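Local coordinates for SPbeta prophage-derived aminoglycoside N(3')-acetyltransferase-like protein YokD (Bacillus subtilis, PDB 2NYG), which binds coenzyme A and belongs to the antibiotic N-acetyltransferase family, probably transferring acetyl groups and possibly contributing to antibiotic resistance, at residues I66-Q71 with E117-Y122; V125-H130 with S134-G139; E218-L223 with K261-N266; Q229-E234 with R248-T253. All coordinates share one frame; numbering follows the deposited sequence.

Contact 1 (I66-Q71 with E117-Y122); sequences IVMPSQ and ELFRSY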
# COMPACT_ATOMS: atom_id res chain seq x y z
N ILE A 66 -3.01 -10.27 -15.49
CA ILE A 66 -2.67 -10.72 -14.14
C ILE A 66 -3.74 -10.26 -13.16
O ILE A 66 -4.08 -9.08 -13.08
CB ILE A 66 -1.28 -10.25 -13.67
CG1 ILE A 66 -1.24 -8.75 -13.51
CG2 ILE A 66 -0.22 -10.65 -14.67
CD1 ILE A 66 0.16 -8.27 -13.23
N VAL A 67 -4.28 -11.23 -12.42
CA VAL A 67 -5.31 -10.97 -11.44
C VAL A 67 -4.81 -11.33 -10.04
O VAL A 67 -3.98 -12.23 -9.88
CB VAL A 67 -6.59 -11.81 -11.73
CG1 VAL A 67 -7.66 -11.52 -10.70
CG2 VAL A 67 -7.11 -11.52 -13.13
N MET A 68 -5.30 -10.60 -9.04
CA MET A 68 -4.91 -10.87 -7.68
C MET A 68 -6.10 -10.61 -6.80
O MET A 68 -6.93 -9.77 -7.11
CB MET A 68 -3.77 -9.95 -7.22
CG MET A 68 -2.45 -10.18 -7.90
SD MET A 68 -1.14 -9.19 -7.17
CE MET A 68 -0.04 -8.97 -8.55
N PRO A 69 -6.21 -11.35 -5.69
CA PRO A 69 -7.32 -11.17 -4.76
C PRO A 69 -6.96 -9.96 -3.93
O PRO A 69 -5.82 -9.81 -3.52
CB PRO A 69 -7.29 -12.47 -3.97
CG PRO A 69 -5.85 -12.75 -3.87
CD PRO A 69 -5.34 -12.46 -5.26
N SER A 70 -7.92 -9.07 -3.70
CA SER A 70 -7.64 -7.86 -2.93
C SER A 70 -8.69 -7.63 -1.86
O SER A 70 -9.23 -6.53 -1.74
CB SER A 70 -7.57 -6.66 -3.85
OG SER A 70 -8.72 -6.58 -4.66
N GLN A 71 -8.95 -8.67 -1.09
CA GLN A 71 -9.94 -8.68 -0.01
C GLN A 71 -9.73 -7.65 1.10
O GLN A 71 -8.62 -7.33 1.47
CB GLN A 71 -9.98 -10.08 0.61
CG GLN A 71 -10.37 -11.17 -0.36
CD GLN A 71 -10.11 -12.54 0.21
OE1 GLN A 71 -10.00 -12.69 1.43
NE2 GLN A 71 -10.03 -13.55 -0.65
N GLU A 117 -1.07 -5.14 -2.19
CA GLU A 117 -1.43 -3.82 -1.71
C GLU A 117 -0.89 -2.73 -2.63
O GLU A 117 -1.54 -1.71 -2.86
CB GLU A 117 -0.92 -3.61 -0.27
CG GLU A 117 -1.25 -2.24 0.31
CD GLU A 117 -2.74 -1.97 0.43
OE1 GLU A 117 -3.55 -2.62 -0.27
OE2 GLU A 117 -3.12 -1.08 1.22
N LEU A 118 0.30 -2.95 -3.16
CA LEU A 118 0.89 -2.00 -4.08
C LEU A 118 0.30 -2.19 -5.47
O LEU A 118 0.09 -1.22 -6.20
CB LEU A 118 2.39 -2.20 -4.14
CG LEU A 118 3.02 -1.22 -5.11
CD1 LEU A 118 2.83 0.21 -4.58
CD2 LEU A 118 4.48 -1.54 -5.28
N PHE A 119 0.04 -3.43 -5.84
CA PHE A 119 -0.49 -3.74 -7.15
C PHE A 119 -1.85 -3.12 -7.41
O PHE A 119 -2.20 -2.81 -8.55
CB PHE A 119 -0.57 -5.25 -7.34
CG PHE A 119 -0.98 -5.66 -8.72
CD1 PHE A 119 -0.16 -5.39 -9.81
CD2 PHE A 119 -2.22 -6.27 -8.94
CE1 PHE A 119 -0.56 -5.71 -11.09
CE2 PHE A 119 -2.62 -6.60 -10.21
CZ PHE A 119 -1.79 -6.32 -11.29
N ARG A 120 -2.62 -2.93 -6.34
CA ARG A 120 -3.96 -2.37 -6.46
C ARG A 120 -3.98 -0.91 -6.88
O ARG A 120 -4.94 -0.45 -7.47
CB ARG A 120 -4.75 -2.53 -5.16
CG ARG A 120 -4.17 -1.79 -3.96
CD ARG A 120 -5.13 -1.80 -2.78
NE ARG A 120 -5.77 -0.50 -2.57
CZ ARG A 120 -5.44 0.34 -1.59
NH1 ARG A 120 -4.48 0.02 -0.73
NH2 ARG A 120 -6.06 1.50 -1.47
N SER A 121 -2.92 -0.18 -6.58
CA SER A 121 -2.90 1.22 -6.98
C SER A 121 -1.75 1.45 -7.94
O SER A 121 -1.10 2.50 -7.92
CB SER A 121 -2.78 2.12 -5.76
OG SER A 121 -1.51 1.98 -5.17
N TYR A 122 -1.50 0.44 -8.78
CA TYR A 122 -0.44 0.50 -9.78
C TYR A 122 -1.10 1.00 -11.08
O TYR A 122 -2.26 0.69 -11.36
CB TYR A 122 0.14 -0.90 -10.01
CG TYR A 122 1.45 -0.91 -10.76
CD1 TYR A 122 2.64 -0.55 -10.13
CD2 TYR A 122 1.52 -1.31 -12.10
CE1 TYR A 122 3.87 -0.60 -10.81
CE2 TYR A 122 2.74 -1.36 -12.78
CZ TYR A 122 3.91 -1.01 -12.13
OH TYR A 122 5.12 -1.08 -12.78
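Ser70 O is gripped by two donors, Ser134 OG and Arg127 NH2, and just upstream of it Met68 and Ile66 lay their side chains against the ring of Phe119. Met68 covers one face of that ring. Its methyl CE stands 3.6 Å from the ring centroid and 19° off the normal, a CH-pi contact displaced toward CG. The sulfur completes a Met-aromatic contact from a slanting position, with Met68 SD 4.3 Å from the Phe119 ring centroid. An extended chain beyond CG carries both atoms from the strand to the ring. Ile66 meets the far end of the same ring, CG1 lying 3.3 Å from Phe119 CZ and CD1 coming close to CZ and CE1. These two residues share one side of strand 65-69, an inner strand of the mixed seven-stranded sheet, while Val67 points the other way. In this contact helix 114-119 meets that face through Phe119, whose chi1 of -174° aims the ring at the strand. The Met68 side chain lies about 8 Å from bound coenzyme A, and helix 114-119 begins at the coenzyme-binding Gln114. Past Phe119 the chain makes a type I turn to Tyr122, whose ring meets Tyr105 of the second subunit.

Contact 2 (V125-H130 with S134-G139); sequences VKRSNH and SFVAWG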
# COMPACT_ATOMS: atom_id res chain seq x y z
N VAL A 125 -4.22 -0.78 -13.21
CA VAL A 125 -4.83 -1.90 -12.51
C VAL A 125 -6.26 -1.55 -12.11
O VAL A 125 -6.52 -0.49 -11.54
CB VAL A 125 -4.03 -2.24 -11.25
CG1 VAL A 125 -4.74 -3.33 -10.46
CG2 VAL A 125 -2.64 -2.67 -11.62
N LYS A 126 -7.19 -2.45 -12.39
CA LYS A 126 -8.58 -2.23 -12.03
C LYS A 126 -8.97 -3.10 -10.84
O LYS A 126 -8.31 -4.10 -10.56
CB LYS A 126 -9.48 -2.56 -13.21
CG LYS A 126 -9.34 -1.62 -14.40
CD LYS A 126 -10.27 -0.42 -14.29
CE LYS A 126 -10.47 0.23 -15.64
NZ LYS A 126 -9.15 0.59 -16.23
N ARG A 127 -10.04 -2.71 -10.15
CA ARG A 127 -10.52 -3.42 -8.97
C ARG A 127 -12.03 -3.60 -9.03
O ARG A 127 -12.75 -2.67 -9.40
CB ARG A 127 -10.16 -2.64 -7.71
CG ARG A 127 -10.38 -3.36 -6.41
CD ARG A 127 -9.89 -2.52 -5.26
NE ARG A 127 -9.97 -3.22 -3.99
CZ ARG A 127 -9.66 -2.68 -2.82
NH1 ARG A 127 -9.23 -1.43 -2.76
NH2 ARG A 127 -9.78 -3.38 -1.70
N SER A 128 -12.50 -4.79 -8.67
CA SER A 128 -13.94 -5.10 -8.67
C SER A 128 -14.67 -4.43 -7.50
O SER A 128 -14.06 -4.04 -6.50
CB SER A 128 -14.15 -6.61 -8.64
OG SER A 128 -13.41 -7.21 -7.59
N ASN A 129 -15.98 -4.30 -7.61
CA ASN A 129 -16.74 -3.61 -6.58
C ASN A 129 -17.27 -4.34 -5.33
O ASN A 129 -18.24 -3.89 -4.72
CB ASN A 129 -17.87 -2.85 -7.24
CG ASN A 129 -18.36 -1.70 -6.40
OD1 ASN A 129 -17.56 -0.91 -5.91
ND2 ASN A 129 -19.67 -1.60 -6.22
N HIS A 130 -16.65 -5.44 -4.92
CA HIS A 130 -17.14 -6.13 -3.73
C HIS A 130 -16.41 -5.58 -2.50
O HIS A 130 -15.20 -5.31 -2.56
CB HIS A 130 -16.92 -7.63 -3.86
CG HIS A 130 -17.79 -8.45 -2.96
ND1 HIS A 130 -17.50 -8.65 -1.63
CD2 HIS A 130 -18.99 -9.04 -3.18
CE1 HIS A 130 -18.48 -9.33 -1.07
NE2 HIS A 130 -19.39 -9.58 -1.98
N SER A 134 -12.97 -8.48 -3.15
CA SER A 134 -12.65 -7.84 -4.42
C SER A 134 -11.39 -8.45 -5.00
O SER A 134 -10.62 -9.11 -4.30
CB SER A 134 -12.44 -6.33 -4.22
OG SER A 134 -11.64 -6.08 -3.07
N PHE A 135 -11.21 -8.24 -6.30
CA PHE A 135 -10.04 -8.69 -7.02
C PHE A 135 -9.51 -7.46 -7.75
O PHE A 135 -10.19 -6.45 -7.86
CB PHE A 135 -10.41 -9.77 -8.03
CG PHE A 135 -10.71 -11.09 -7.41
CD1 PHE A 135 -9.71 -12.06 -7.27
CD2 PHE A 135 -11.99 -11.39 -6.97
CE1 PHE A 135 -10.00 -13.30 -6.72
CE2 PHE A 135 -12.29 -12.63 -6.41
CZ PHE A 135 -11.29 -13.59 -6.29
N VAL A 136 -8.28 -7.57 -8.22
CA VAL A 136 -7.65 -6.50 -8.96
C VAL A 136 -7.03 -7.18 -10.16
O VAL A 136 -6.53 -8.30 -10.05
CB VAL A 136 -6.55 -5.84 -8.15
CG1 VAL A 136 -7.15 -4.91 -7.12
CG2 VAL A 136 -5.74 -6.89 -7.46
N ALA A 137 -7.09 -6.53 -11.31
CA ALA A 137 -6.52 -7.11 -12.51
C ALA A 137 -5.89 -6.06 -13.40
O ALA A 137 -6.27 -4.89 -13.39
CB ALA A 137 -7.58 -7.89 -13.27
N TRP A 138 -4.91 -6.52 -14.17
CA TRP A 138 -4.15 -5.72 -15.12
C TRP A 138 -4.07 -6.58 -16.37
O TRP A 138 -3.85 -7.79 -16.27
CB TRP A 138 -2.73 -5.50 -14.59
CG TRP A 138 -1.81 -4.76 -15.53
CD1 TRP A 138 -1.53 -3.43 -15.52
CD2 TRP A 138 -1.04 -5.32 -16.62
NE1 TRP A 138 -0.64 -3.12 -16.52
CE2 TRP A 138 -0.33 -4.26 -17.20
CE3 TRP A 138 -0.89 -6.61 -17.14
CZ2 TRP A 138 0.53 -4.45 -18.29
CZ3 TRP A 138 -0.03 -6.79 -18.23
CH2 TRP A 138 0.67 -5.72 -18.79
N GLY A 139 -4.25 -5.98 -17.54
CA GLY A 139 -4.14 -6.78 -18.75
C GLY A 139 -5.31 -6.81 -19.70
O GLY A 139 -6.36 -6.20 -19.48
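Arg127 runs its aliphatic stem alongside Val136, with CG 3.7 Å from Val136 CG1 and both side chains leaving the same face of the sheet. With CG anti to N (chi1 -170°) and the chain straight as far as NE, the guanidinium is carried past Val136 to Ser134. There NE makes a weak hydrogen bond of 3.4 Å to Ser134 OG, which lies near the guanidinium plane at its edge. The stronger partners lie outside the hairpin: Thr106 O for Arg127 NH2, and Ser70 O for Ser134 OG. Val125 lies against Val136 and Trp138, CG1 3.9 Å from Val136 CB and CG2 toward Trp138 CB. The backbones form a short antiparallel hairpin at the edge of the mixed sheet. Lys126 and Ala137 are its hydrogen-bonded pair, joined by Lys126 N to Ala137 O at 2.8 Å and by the return bond from Ala137 N to Lys126 O; Arg127 and Val136 are the non-hydrogen-bonded pair. Ser128 then grips Phe135 twice: Ser128 N bonds Phe135 O at 3.0 Å, while Ser128 OG accepts the Phe135 N-H at 2.8 Å, nearly straight at 166°. A side-chain hydroxyl therefore does the work of a carbonyl in the ladder, which probably allows the backbone of the outer strand to leave its regular path toward His130 while the Phe135 amide stays satisfied.

Contact 3 (E218-L223 with K261-N266); sequences EFREEL and KWFINN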
# COMPACT_ATOMS: atom_id res chain seq x y z
N GLU A 218 -20.53 -19.96 4.38
CA GLU A 218 -19.56 -19.98 5.47
C GLU A 218 -18.48 -20.91 4.98
O GLU A 218 -18.53 -22.12 5.19
CB GLU A 218 -20.18 -20.50 6.76
CG GLU A 218 -19.18 -20.55 7.89
CD GLU A 218 -19.78 -20.91 9.23
OE1 GLU A 218 -20.75 -20.24 9.65
OE2 GLU A 218 -19.27 -21.85 9.87
N PHE A 219 -17.50 -20.34 4.30
CA PHE A 219 -16.41 -21.10 3.72
C PHE A 219 -15.65 -22.02 4.64
O PHE A 219 -15.62 -21.82 5.84
CB PHE A 219 -15.44 -20.13 3.06
CG PHE A 219 -16.09 -19.23 2.06
CD1 PHE A 219 -15.84 -17.86 2.06
CD2 PHE A 219 -16.98 -19.74 1.13
CE1 PHE A 219 -16.45 -17.03 1.15
CE2 PHE A 219 -17.59 -18.92 0.22
CZ PHE A 219 -17.33 -17.56 0.22
N ARG A 220 -15.05 -23.05 4.05
CA ARG A 220 -14.27 -24.04 4.78
C ARG A 220 -12.84 -24.01 4.24
O ARG A 220 -12.24 -25.05 3.96
CB ARG A 220 -14.86 -25.43 4.59
CG ARG A 220 -16.22 -25.63 5.23
CD ARG A 220 -16.69 -27.04 5.06
NE ARG A 220 -17.12 -27.32 3.70
CZ ARG A 220 -17.31 -28.53 3.21
NH1 ARG A 220 -17.09 -29.60 3.97
NH2 ARG A 220 -17.74 -28.69 1.96
N GLU A 221 -12.28 -22.81 4.12
CA GLU A 221 -10.93 -22.66 3.61
C GLU A 221 -9.88 -23.47 4.39
O GLU A 221 -8.79 -23.71 3.88
CB GLU A 221 -10.55 -21.17 3.58
CG GLU A 221 -10.24 -20.54 4.93
CD GLU A 221 -11.39 -19.70 5.49
OE1 GLU A 221 -12.35 -19.40 4.74
OE2 GLU A 221 -11.33 -19.33 6.69
N GLU A 222 -10.23 -23.91 5.60
CA GLU A 222 -9.31 -24.68 6.43
C GLU A 222 -8.87 -25.98 5.77
O GLU A 222 -7.85 -26.54 6.13
CB GLU A 222 -9.93 -25.01 7.79
CG GLU A 222 -11.05 -26.02 7.74
CD GLU A 222 -12.41 -25.37 7.73
OE1 GLU A 222 -12.49 -24.16 7.43
OE2 GLU A 222 -13.41 -26.08 8.01
N LEU A 223 -9.66 -26.43 4.80
CA LEU A 223 -9.39 -27.67 4.06
C LEU A 223 -8.54 -27.50 2.79
O LEU A 223 -7.90 -28.45 2.33
CB LEU A 223 -10.71 -28.32 3.68
CG LEU A 223 -11.67 -28.73 4.80
CD1 LEU A 223 -12.99 -29.18 4.20
CD2 LEU A 223 -11.04 -29.83 5.64
N LYS A 261 -15.11 -32.16 -6.71
CA LYS A 261 -15.18 -33.59 -6.48
C LYS A 261 -14.68 -34.03 -5.11
O LYS A 261 -15.35 -34.80 -4.42
CB LYS A 261 -14.43 -34.32 -7.60
CG LYS A 261 -15.14 -34.14 -8.92
CD LYS A 261 -14.46 -34.82 -10.07
CE LYS A 261 -15.33 -34.72 -11.30
NZ LYS A 261 -14.81 -35.52 -12.43
N TRP A 262 -13.52 -33.54 -4.71
CA TRP A 262 -12.98 -33.88 -3.39
C TRP A 262 -14.06 -33.53 -2.35
O TRP A 262 -14.35 -34.32 -1.47
CB TRP A 262 -11.71 -33.07 -3.12
CG TRP A 262 -10.99 -33.47 -1.88
CD1 TRP A 262 -9.90 -34.29 -1.79
CD2 TRP A 262 -11.28 -33.05 -0.54
NE1 TRP A 262 -9.49 -34.40 -0.48
CE2 TRP A 262 -10.32 -33.65 0.31
CE3 TRP A 262 -12.26 -32.22 0.02
CZ2 TRP A 262 -10.31 -33.45 1.69
CZ3 TRP A 262 -12.25 -32.02 1.39
CH2 TRP A 262 -11.28 -32.63 2.21
N PHE A 263 -14.64 -32.34 -2.46
CA PHE A 263 -15.69 -31.92 -1.54
C PHE A 263 -16.93 -32.81 -1.62
O PHE A 263 -17.42 -33.28 -0.60
CB PHE A 263 -16.14 -30.47 -1.84
CG PHE A 263 -15.20 -29.41 -1.34
CD1 PHE A 263 -14.72 -29.44 -0.04
CD2 PHE A 263 -14.83 -28.35 -2.16
CE1 PHE A 263 -13.88 -28.44 0.43
CE2 PHE A 263 -13.99 -27.34 -1.69
CZ PHE A 263 -13.51 -27.39 -0.39
N ILE A 264 -17.44 -33.03 -2.83
CA ILE A 264 -18.63 -33.84 -3.03
C ILE A 264 -18.52 -35.25 -2.46
O ILE A 264 -19.41 -35.72 -1.74
CB ILE A 264 -18.98 -33.97 -4.54
CG1 ILE A 264 -19.40 -32.61 -5.10
CG2 ILE A 264 -20.12 -34.96 -4.74
CD1 ILE A 264 -19.75 -32.63 -6.58
N ASN A 265 -17.42 -35.93 -2.78
CA ASN A 265 -17.21 -37.29 -2.32
C ASN A 265 -16.70 -37.39 -0.90
O ASN A 265 -16.62 -38.48 -0.34
CB ASN A 265 -16.24 -38.01 -3.26
CG ASN A 265 -16.86 -38.32 -4.62
OD1 ASN A 265 -17.98 -38.83 -4.70
ND2 ASN A 265 -16.14 -38.01 -5.70
N ASN A 266 -16.37 -36.27 -0.29
CA ASN A 266 -15.86 -36.37 1.07
C ASN A 266 -16.91 -36.01 2.09
O ASN A 266 -16.74 -36.35 3.25
CB ASN A 266 -14.68 -35.47 1.24
CG ASN A 266 -13.41 -36.21 1.64
OD1 ASN A 266 -12.82 -36.94 0.85
ND2 ASN A 266 -12.98 -35.99 2.86
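Trp262 opens the contact from helix 252-268, offering CZ3 of its indole to Leu223 CD1 at 4.1 Å. The two side chains run roughly perpendicular, and the methyl comes at the ring obliquely. One residue on, Phe263 takes the larger share. The same Leu223 methyl sits at the edge of its ring, near the ring plane, with CD1 3.9 Å from Phe263 CE1, so a single leucine branch bridges two successive aromatic residues of the helix. The other partner of Phe263 is Arg220, which slides past it in the opposite direction. A bend at chi3 (-74°) lets the guanidinium settle by the ring, with planes 30° apart. Phe263 CE1 lies over one face of the guanidinium, about 4.1 Å above its plane, and Arg220 NH2 is 3.7 Å from Phe263 CD1. Further along, Asn266 lays CG over the rim of one face of the Trp262 indole. Next to it Asp267, near the end of the same helix, takes the arginine's charge in a salt bridge from Arg220 NH2 to Asp267 OD2, so Arg220 is held by both a carboxylate and an aromatic flank. The contact thus fastens helix 252-268 to the loop that leads from strand 208-217 into helix 224-234; on that second helix Phe224 receives Phe263, and Glu226, Val227 and Ala230 receive Trp262.

Contact 4 (Q229-E234 with R248-T253); sequences QAFEAE and RLFSLT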
# COMPACT_ATOMS: atom_id res chain seq x y z
N GLN A 229 -3.23 -30.65 -1.81
CA GLN A 229 -2.29 -31.75 -1.72
C GLN A 229 -2.82 -33.02 -2.40
O GLN A 229 -2.06 -33.86 -2.87
CB GLN A 229 -1.92 -31.99 -0.25
CG GLN A 229 -0.77 -31.08 0.23
CD GLN A 229 -0.49 -31.15 1.74
OE1 GLN A 229 -0.48 -32.22 2.34
NE2 GLN A 229 -0.23 -29.98 2.34
N ALA A 230 -4.14 -33.12 -2.48
CA ALA A 230 -4.78 -34.26 -3.11
C ALA A 230 -4.75 -34.04 -4.63
O ALA A 230 -4.61 -34.97 -5.42
CB ALA A 230 -6.26 -34.41 -2.62
N PHE A 231 -4.86 -32.76 -5.03
CA PHE A 231 -4.85 -32.37 -6.43
C PHE A 231 -3.49 -32.72 -7.01
O PHE A 231 -3.39 -33.03 -8.17
CB PHE A 231 -5.09 -30.87 -6.52
CG PHE A 231 -5.18 -30.32 -7.93
CD1 PHE A 231 -6.22 -30.70 -8.77
CD2 PHE A 231 -4.26 -29.38 -8.39
CE1 PHE A 231 -6.33 -30.16 -10.03
CE2 PHE A 231 -4.37 -28.84 -9.64
CZ PHE A 231 -5.40 -29.23 -10.46
N GLU A 232 -2.47 -32.63 -6.18
CA GLU A 232 -1.11 -32.88 -6.59
C GLU A 232 -0.77 -34.32 -6.81
O GLU A 232 0.28 -34.61 -7.35
CB GLU A 232 -0.15 -32.36 -5.52
CG GLU A 232 0.47 -30.99 -5.78
CD GLU A 232 1.37 -30.52 -4.60
OE1 GLU A 232 1.49 -31.29 -3.60
OE2 GLU A 232 1.96 -29.40 -4.67
N ALA A 233 -1.62 -35.22 -6.35
CA ALA A 233 -1.34 -36.63 -6.50
C ALA A 233 -1.29 -37.03 -7.96
O ALA A 233 -0.35 -37.68 -8.39
CB ALA A 233 -2.40 -37.43 -5.77
N GLU A 234 -2.27 -36.56 -8.73
CA GLU A 234 -2.39 -36.94 -10.14
C GLU A 234 -2.56 -35.83 -11.16
O GLU A 234 -2.81 -36.10 -12.33
CB GLU A 234 -3.57 -37.90 -10.29
CG GLU A 234 -3.44 -39.14 -9.44
CD GLU A 234 -4.59 -40.10 -9.61
OE1 GLU A 234 -5.72 -39.77 -9.19
OE2 GLU A 234 -4.37 -41.19 -10.17
N ARG A 248 4.42 -22.86 -7.56
CA ARG A 248 3.76 -23.80 -8.42
C ARG A 248 2.74 -23.07 -9.25
O ARG A 248 2.10 -22.14 -8.78
CB ARG A 248 3.15 -24.97 -7.65
CG ARG A 248 2.32 -24.67 -6.47
CD ARG A 248 2.07 -26.00 -5.79
NE ARG A 248 1.93 -25.86 -4.34
CZ ARG A 248 2.58 -26.61 -3.45
NH1 ARG A 248 3.42 -27.55 -3.86
NH2 ARG A 248 2.40 -26.40 -2.16
N LEU A 249 2.65 -23.48 -10.50
CA LEU A 249 1.73 -22.89 -11.45
C LEU A 249 0.85 -24.01 -11.95
O LEU A 249 1.36 -25.05 -12.37
CB LEU A 249 2.50 -22.27 -12.62
CG LEU A 249 1.63 -21.77 -13.77
CD1 LEU A 249 0.91 -20.50 -13.37
CD2 LEU A 249 2.46 -21.54 -15.00
N PHE A 250 -0.47 -23.82 -11.91
CA PHE A 250 -1.41 -24.83 -12.38
C PHE A 250 -2.69 -24.24 -12.96
O PHE A 250 -2.95 -23.05 -12.84
CB PHE A 250 -1.74 -25.81 -11.26
CG PHE A 250 -2.32 -25.16 -10.04
CD1 PHE A 250 -3.67 -24.82 -9.98
CD2 PHE A 250 -1.52 -24.90 -8.93
CE1 PHE A 250 -4.21 -24.24 -8.83
CE2 PHE A 250 -2.05 -24.33 -7.78
CZ PHE A 250 -3.40 -24.00 -7.73
N SER A 251 -3.47 -25.11 -13.59
CA SER A 251 -4.73 -24.73 -14.21
C SER A 251 -5.78 -24.37 -13.16
O SER A 251 -5.97 -25.10 -12.20
CB SER A 251 -5.23 -25.88 -15.07
OG SER A 251 -6.48 -25.58 -15.63
N LEU A 252 -6.46 -23.24 -13.33
CA LEU A 252 -7.45 -22.83 -12.36
C LEU A 252 -8.71 -23.67 -12.54
O LEU A 252 -9.26 -24.21 -11.58
CB LEU A 252 -7.75 -21.34 -12.49
CG LEU A 252 -8.76 -20.69 -11.53
CD1 LEU A 252 -8.50 -19.22 -11.42
CD2 LEU A 252 -10.17 -20.93 -12.02
N THR A 253 -9.14 -23.79 -13.80
CA THR A 253 -10.32 -24.58 -14.14
C THR A 253 -10.15 -26.02 -13.65
O THR A 253 -11.09 -26.64 -13.16
CB THR A 253 -10.51 -24.60 -15.65
OG1 THR A 253 -10.66 -23.25 -16.11
CG2 THR A 253 -11.73 -25.39 -16.02
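Phe231 turns an edge of its ring toward the face of Phe250, a T-shaped pair with centroids 5.8 Å apart and planes at 65°. The nearest carbons are Phe231 CE2 and Phe250 CD1, 4.1 Å apart. Phe231 has further aromatic company, stacking with His235 and making an edge-to-face contact with Phe258 of helix 252-268. The second flat pair is charged: Glu232 OE2 approaches over one face of the Arg248 guanidinium, forming a salt bridge with NH1. The modelled separation of 2.5 Å between Glu232 OE2 and Arg248 NH1 is doubtfully short at this resolution. With the carboxylate and guanidinium planes 73° apart, the pair is not the coplanar two-pronged kind. Arg248 NH2 has a second acidic partner in Asp177 OD1, so the arginine is held between two acidic groups whose negative charges it probably helps to offset. Both pairs join helix 224-234 to strand 245-251, an inner strand of the mixed sheet that follows edge strand 238-242 in a hairpin and leads straight into helix 252-268. Phe231 and Glu232 are neighbours on the helix, whereas Arg248 and Phe250 are two apart on the strand and so emerge on the same side of the sheet. A chi1 of -176° swings the Phe231 ring out from the helix toward the strand, and Glu232 reaches across with a chain extended beyond CG. Where the strand gives way to helix 252-268, Ser251 is the N-cap, its OG accepting the N-H of Glu254.

In the fold
Contacts 1, 2 and 4 all reach the mixed seven-stranded sheet, but at different places. Contacts 1 and 2 have centres 7 Å apart and adjoin directly, since strands 65-69 and 135-139 are neighbours; Ile66 N lies 2.7 Å from Trp138 O, probably hydrogen-bonded. Contact 4 is on strand 245-251, across the chain's centre from contact 2, their centres about 25 Å apart. Contact 3 shares helix 252-268 with contact 4, centres about 15 Å apart. Along the chain contacts 1 and 2 close in turn, then the segments of contact 3 bracket those of contact 4. Contacts 1 and 2 thus lie toward one edge of the sheet and contact 4 toward the other, with contact 3 packing the C-terminal helix outside it.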